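Encapsidation protein (PDB 7JQP) probably serves as the ring-forming ATPase motor that drives the phage's double-stranded DNA genome into its preformed capsid during assembly. Local coordinates at residues I70-S84 with M95-K107. Numbering follows the deposited sequence.
Sequences ITEEMLRVYFGNRFS and MRFSIDGAIHEIK
Leu75, on the inner side of helix 72-79, lays CD1 over the centre of the Phe97 ring, a CH-pi contact 4.2 Å from the centroid and 12° off the ring normal. Phe97 can offer that face because its CG sits between backbone N and carbonyl carbon (chi1 52°); the opposite face is covered by His104 O of the adjoining strand. The same Leu75 methyl meets CE of selenomethionine Met95 tip to tip; Met95, long and pliable, bends at its last torsion, which sets CE also against the backbone at Thr71 and Glu72, where the helix starts. Beside this group the branched Ile70 and Ile106 cross, Ile70 CG2 touching Ile106 CD1.

One helical turn beyond Leu75, the extended Ile99 chain carries CD1 over the middle of the Phe79 ring, its C-H bonds meeting the pi face. Phe83 approaches Phe97 obliquely, the planes at 46°, with its CE1 against Phe97 CB.

Toward the polar edge, Ser84 and Ser98 form an antiparallel hydrogen-bonded pair, Ser84 N to Ser98 O at 3.2 Å and Ser98 N to Ser84 O at 3.0 Å; small residues suit this more open side. In the type I' turn from Ile99 to Ala102, Asp100 and Gly101 both have positive phi, and Gly101, lacking CB, avoids the carbonyl O before it. Asp100 forms a salt bridge with Arg82, guanidinium and carboxylate nearly parallel, but both bonds are weak: Arg82 NH2 to Asp100 OD2 at 2.9 Å and Arg82 NE to Asp100 OD1 at 3.2 Å.

The helix thus packs over the outer hairpins of the large sheet of this P-loop NTPase-clan fold and, through Gly80 and a short 3-10 turn, runs on into edge strand 83-89. Phe45 of helix 32-46 also touches Leu75, while Phe115 of strand 112-115 touches Phe97 and Ile106.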
loop_
_atom_site.group_PDB
_atom_site.type_symbol
_atom_site.label_atom_id
_atom_site.label_comp_id
_atom_site.label_asym_id
_atom_site.label_seq_id
_atom_site.Cartn_x
_atom_site.Cartn_y
_atom_site.Cartn_z
ATOM N N ILE A 70 3.582 -5.143 -27.106
ATOM C CA ILE A 70 3.640 -5.675 -28.463
ATOM C C ILE A 70 2.277 -6.286 -28.764
ATOM O O ILE A 70 1.792 -7.130 -28.001
ATOM C CB ILE A 70 4.747 -6.735 -28.582
ATOM C CG1 ILE A 70 6.113 -6.132 -28.243
ATOM C CG2 ILE A 70 4.750 -7.318 -29.995
ATOM C CD1 ILE A 70 7.242 -7.150 -28.202
ATOM N N THR A 71 1.659 -5.864 -29.864
ATOM C CA THR A 71 0.295 -6.255 -30.193
ATOM C C THR A 71 0.265 -7.017 -31.511
ATOM O O THR A 71 1.184 -6.918 -32.330
ATOM C CB THR A 71 -0.634 -5.036 -30.274
ATOM O OG1 THR A 71 -0.056 -4.044 -31.131
ATOM C CG2 THR A 71 -0.860 -4.442 -28.890
ATOM N N GLU A 72 -0.809 -7.790 -31.706
ATOM C CA GLU A 72 -0.971 -8.506 -32.967
ATOM C C GLU A 72 -0.977 -7.533 -34.140
ATOM O O GLU A 72 -0.377 -7.802 -35.188
ATOM C CB GLU A 72 -2.264 -9.324 -32.956
ATOM C CG GLU A 72 -2.512 -10.089 -34.253
ATOM C CD GLU A 72 -3.901 -10.702 -34.339
ATOM O OE1 GLU A 72 -4.726 -10.456 -33.433
ATOM O OE2 GLU A 72 -4.165 -11.425 -35.324
ATOM N N GLU A 73 -1.653 -6.391 -33.979
ATOM C CA GLU A 73 -1.715 -5.407 -35.053
ATOM C C GLU A 73 -0.336 -4.832 -35.355
ATOM O O GLU A 73 -0.003 -4.591 -36.521
ATOM C CB GLU A 73 -2.697 -4.292 -34.688
ATOM C CG GLU A 73 -2.245 -3.401 -33.541
ATOM C CD GLU A 73 -3.286 -2.366 -33.153
ATOM O OE1 GLU A 73 -4.220 -2.126 -33.950
ATOM O OE2 GLU A 73 -3.172 -1.798 -32.046
HETATM N N MSE A 74 0.477 -4.613 -34.326
HETATM C CA MSE A 74 1.836 -4.109 -34.513
HETATM C C MSE A 74 2.627 -5.111 -35.345
HETATM O O MSE A 74 3.283 -4.755 -36.324
HETATM C CB MSE A 74 2.518 -3.880 -33.169
HETATM C CG MSE A 74 3.754 -2.997 -33.241
HETATM SE SE MSE A 74 4.308 -2.413 -31.465
HETATM C CE MSE A 74 5.692 -3.725 -31.071
ATOM N N LEU A 75 2.547 -6.375 -34.929
ATOM C CA LEU A 75 3.227 -7.447 -35.644
ATOM C C LEU A 75 2.713 -7.547 -37.074
ATOM O O LEU A 75 3.498 -7.708 -38.018
ATOM C CB LEU A 75 3.002 -8.756 -34.892
ATOM C CG LEU A 75 3.710 -8.869 -33.540
ATOM C CD1 LEU A 75 3.006 -9.941 -32.702
ATOM C CD2 LEU A 75 5.181 -9.197 -33.652
ATOM N N ARG A 76 1.395 -7.427 -37.251
ATOM C CA ARG A 76 0.796 -7.535 -38.576
ATOM C C ARG A 76 1.124 -6.320 -39.436
ATOM O O ARG A 76 1.333 -6.452 -40.647
ATOM C CB ARG A 76 -0.719 -7.705 -38.444
ATOM C CG ARG A 76 -1.456 -7.954 -39.755
ATOM C CD ARG A 76 -2.938 -8.262 -39.518
ATOM N NE ARG A 76 -3.657 -7.151 -38.895
ATOM C CZ ARG A 76 -3.949 -7.066 -37.597
ATOM N NH1 ARG A 76 -3.590 -8.029 -36.758
ATOM N NH2 ARG A 76 -4.607 -6.012 -37.140
ATOM N N VAL A 77 1.168 -5.131 -38.832
ATOM C CA VAL A 77 1.490 -3.923 -39.588
ATOM C C VAL A 77 2.957 -3.911 -39.993
ATOM O O VAL A 77 3.290 -3.664 -41.157
ATOM C CB VAL A 77 1.125 -2.670 -38.776
ATOM C CG1 VAL A 77 1.708 -1.423 -39.420
ATOM C CG2 VAL A 77 -0.388 -2.523 -38.687
ATOM N N TYR A 78 3.858 -4.183 -39.049
ATOM C CA TYR A 78 5.279 -4.054 -39.350
ATOM C C TYR A 78 5.833 -5.237 -40.131
ATOM O O TYR A 78 6.747 -5.049 -40.943
ATOM C CB TYR A 78 6.073 -3.830 -38.070
ATOM C CG TYR A 78 6.116 -2.363 -37.720
ATOM C CD1 TYR A 78 7.177 -1.574 -38.140
ATOM C CD2 TYR A 78 5.067 -1.748 -37.050
ATOM C CE1 TYR A 78 7.219 -0.225 -37.862
ATOM C CE2 TYR A 78 5.104 -0.395 -36.758
ATOM C CZ TYR A 78 6.184 0.361 -37.173
ATOM O OH TYR A 78 6.233 1.708 -36.899
ATOM N N PHE A 79 5.302 -6.447 -39.932
ATOM C CA PHE A 79 5.750 -7.602 -40.701
ATOM C C PHE A 79 4.810 -7.948 -41.855
ATOM O O PHE A 79 5.149 -8.814 -42.670
ATOM C CB PHE A 79 5.939 -8.836 -39.797
ATOM C CG PHE A 79 7.034 -8.674 -38.775
ATOM C CD1 PHE A 79 8.362 -8.831 -39.135
ATOM C CD2 PHE A 79 6.735 -8.388 -37.454
ATOM C CE1 PHE A 79 9.373 -8.675 -38.205
ATOM C CE2 PHE A 79 7.742 -8.239 -36.517
ATOM C CZ PHE A 79 9.062 -8.386 -36.893
ATOM N N GLY A 80 3.649 -7.300 -41.941
ATOM C CA GLY A 80 2.757 -7.493 -43.076
ATOM C C GLY A 80 2.482 -8.952 -43.392
ATOM O O GLY A 80 2.139 -9.744 -42.508
ATOM N N ASN A 81 2.621 -9.317 -44.674
ATOM C CA ASN A 81 2.289 -10.677 -45.085
ATOM C C ASN A 81 3.080 -11.723 -44.308
ATOM O O ASN A 81 2.585 -12.836 -44.092
ATOM C CB ASN A 81 2.511 -10.908 -46.587
ATOM C CG ASN A 81 1.299 -10.547 -47.423
ATOM O OD1 ASN A 81 0.168 -10.593 -46.942
ATOM N ND2 ASN A 81 1.517 -10.279 -48.706
ATOM N N ARG A 82 4.314 -11.411 -43.906
ATOM C CA ARG A 82 5.114 -12.408 -43.204
ATOM C C ARG A 82 4.465 -12.853 -41.899
ATOM O O ARG A 82 4.808 -13.925 -41.386
ATOM C CB ARG A 82 6.518 -11.873 -42.910
ATOM C CG ARG A 82 7.239 -11.290 -44.107
ATOM C CD ARG A 82 8.365 -10.379 -43.644
ATOM N NE ARG A 82 9.238 -11.048 -42.680
ATOM C CZ ARG A 82 10.191 -10.439 -41.983
ATOM N NH1 ARG A 82 10.397 -9.137 -42.132
ATOM N NH2 ARG A 82 10.937 -11.130 -41.131
ATOM N N PHE A 83 3.550 -12.057 -41.344
ATOM C CA PHE A 83 2.911 -12.388 -40.077
ATOM C C PHE A 83 1.688 -13.255 -40.360
ATOM O O PHE A 83 0.856 -12.912 -41.204
ATOM C CB PHE A 83 2.529 -11.102 -39.335
ATOM C CG PHE A 83 1.863 -11.331 -38.005
ATOM C CD1 PHE A 83 2.613 -11.769 -36.927
ATOM C CD2 PHE A 83 0.514 -11.087 -37.819
ATOM C CE1 PHE A 83 2.032 -11.980 -35.695
ATOM C CE2 PHE A 83 -0.075 -11.298 -36.583
ATOM C CZ PHE A 83 0.687 -11.743 -35.522
ATOM N N SER A 84 1.584 -14.369 -39.641
ATOM C CA SER A 84 0.526 -15.355 -39.834
ATOM C C SER A 84 0.517 -16.274 -38.622
ATOM O O SER A 84 1.424 -16.242 -37.793
ATOM C CB SER A 84 0.695 -16.140 -41.141
ATOM O OG SER A 84 0.546 -15.303 -42.276
HETATM N N MSE A 95 1.938 -14.843 -26.173
HETATM C CA MSE A 95 1.559 -14.770 -27.587
HETATM C C MSE A 95 2.388 -15.785 -28.382
HETATM O O MSE A 95 3.574 -15.957 -28.110
HETATM C CB MSE A 95 1.788 -13.367 -28.155
HETATM C CG MSE A 95 0.940 -12.269 -27.537
HETATM SE SE MSE A 95 1.647 -10.480 -27.937
HETATM C CE MSE A 95 1.024 -10.227 -29.769
ATOM N N ARG A 96 1.777 -16.451 -29.361
ATOM C CA ARG A 96 2.484 -17.370 -30.250
ATOM C C ARG A 96 2.085 -17.045 -31.682
ATOM O O ARG A 96 0.898 -16.854 -31.968
ATOM C CB ARG A 96 2.171 -18.831 -29.903
ATOM C CG ARG A 96 2.523 -19.202 -28.457
ATOM C CD ARG A 96 2.121 -20.627 -28.092
ATOM N NE ARG A 96 2.656 -21.030 -26.790
ATOM C CZ ARG A 96 2.107 -20.719 -25.618
ATOM N NH1 ARG A 96 1.000 -19.991 -25.567
ATOM N NH2 ARG A 96 2.671 -21.134 -24.491
ATOM N N PHE A 97 3.073 -16.963 -32.571
ATOM C CA PHE A 97 2.840 -16.520 -33.943
ATOM C C PHE A 97 3.952 -17.046 -34.844
ATOM O O PHE A 97 4.902 -17.689 -34.388
ATOM C CB PHE A 97 2.746 -14.989 -34.016
ATOM C CG PHE A 97 3.909 -14.275 -33.382
ATOM C CD1 PHE A 97 3.889 -13.983 -32.029
ATOM C CD2 PHE A 97 5.011 -13.894 -34.129
ATOM C CE1 PHE A 97 4.943 -13.328 -31.430
ATOM C CE2 PHE A 97 6.073 -13.234 -33.533
ATOM C CZ PHE A 97 6.038 -12.953 -32.180
ATOM N N SER A 98 3.820 -16.758 -36.141
ATOM C CA SER A 98 4.751 -17.198 -37.168
ATOM C C SER A 98 5.244 -16.009 -37.976
ATOM O O SER A 98 4.439 -15.199 -38.447
ATOM C CB SER A 98 4.079 -18.208 -38.110
ATOM O OG SER A 98 4.893 -18.497 -39.235
ATOM N N ILE A 99 6.562 -15.914 -38.138
ATOM C CA ILE A 99 7.179 -14.952 -39.045
ATOM C C ILE A 99 8.141 -15.717 -39.945
ATOM O O ILE A 99 9.078 -16.358 -39.452
ATOM C CB ILE A 99 7.918 -13.821 -38.308
ATOM C CG1 ILE A 99 7.002 -13.168 -37.272
ATOM C CG2 ILE A 99 8.394 -12.779 -39.309
ATOM C CD1 ILE A 99 7.651 -12.025 -36.514
ATOM N N ASP A 100 7.907 -15.659 -41.257
ATOM C CA ASP A 100 8.748 -16.319 -42.252
ATOM C C ASP A 100 8.780 -17.832 -42.069
ATOM O O ASP A 100 9.735 -18.492 -42.495
ATOM C CB ASP A 100 10.177 -15.763 -42.228
ATOM C CG ASP A 100 10.285 -14.400 -42.881
ATOM O OD1 ASP A 100 9.414 -14.068 -43.714
ATOM O OD2 ASP A 100 11.247 -13.665 -42.570
ATOM N N GLY A 101 7.749 -18.398 -41.447
ATOM C CA GLY A 101 7.703 -19.818 -41.193
ATOM C C GLY A 101 8.347 -20.245 -39.894
ATOM O O GLY A 101 8.188 -21.405 -39.493
ATOM N N ALA A 102 9.067 -19.348 -39.227
ATOM C CA ALA A 102 9.690 -19.646 -37.949
ATOM C C ALA A 102 8.683 -19.492 -36.813
ATOM O O ALA A 102 7.654 -18.820 -36.941
ATOM C CB ALA A 102 10.895 -18.734 -37.715
ATOM N N ILE A 103 8.992 -20.132 -35.689
ATOM C CA ILE A 103 8.125 -20.124 -34.519
ATOM C C ILE A 103 8.660 -19.093 -33.537
ATOM O O ILE A 103 9.784 -19.226 -33.036
ATOM C CB ILE A 103 8.064 -21.507 -33.853
ATOM C CG1 ILE A 103 7.643 -22.572 -34.863
ATOM C CG2 ILE A 103 7.098 -21.481 -32.674
ATOM C CD1 ILE A 103 8.826 -23.224 -35.566
ATOM N N HIS A 104 7.866 -18.068 -33.257
ATOM C CA HIS A 104 8.246 -17.037 -32.302
ATOM C C HIS A 104 7.147 -16.892 -31.264
ATOM O O HIS A 104 5.958 -16.939 -31.594
ATOM C CB HIS A 104 8.503 -15.706 -33.013
ATOM C CG HIS A 104 9.559 -15.790 -34.072
ATOM N ND1 HIS A 104 10.867 -16.127 -33.793
ATOM C CD2 HIS A 104 9.501 -15.577 -35.408
ATOM C CE1 HIS A 104 11.568 -16.122 -34.913
ATOM N NE2 HIS A 104 10.763 -15.790 -35.907
ATOM N N GLU A 105 7.550 -16.709 -30.010
ATOM C CA GLU A 105 6.618 -16.510 -28.907
ATOM C C GLU A 105 7.088 -15.325 -28.075
ATOM O O GLU A 105 8.270 -15.236 -27.728
ATOM C CB GLU A 105 6.485 -17.785 -28.057
ATOM C CG GLU A 105 7.469 -17.949 -26.914
ATOM C CD GLU A 105 7.006 -19.000 -25.910
ATOM O OE1 GLU A 105 6.065 -19.758 -26.231
ATOM O OE2 GLU A 105 7.580 -19.063 -24.802
ATOM N N ILE A 106 6.161 -14.426 -27.759
ATOM C CA ILE A 106 6.431 -13.248 -26.942
ATOM C C ILE A 106 5.812 -13.503 -25.573
ATOM O O ILE A 106 4.597 -13.689 -25.454
ATOM C CB ILE A 106 5.851 -11.979 -27.585
ATOM C CG1 ILE A 106 6.633 -11.646 -28.858
ATOM C CG2 ILE A 106 5.874 -10.830 -26.581
ATOM C CD1 ILE A 106 6.091 -10.459 -29.626
ATOM N N LYS A 107 6.648 -13.512 -24.546
ATOM C CA LYS A 107 6.249 -13.749 -23.163
ATOM C C LYS A 107 6.620 -12.540 -22.325
ATOM O O LYS A 107 7.764 -12.079 -22.370
ATOM C CB LYS A 107 6.934 -15.019 -22.653
ATOM C CG LYS A 107 6.728 -15.359 -21.193
ATOM C CD LYS A 107 7.710 -16.462 -20.764
ATOM C CE LYS A 107 7.715 -17.630 -21.750
ATOM N NZ LYS A 107 8.501 -18.791 -21.241
#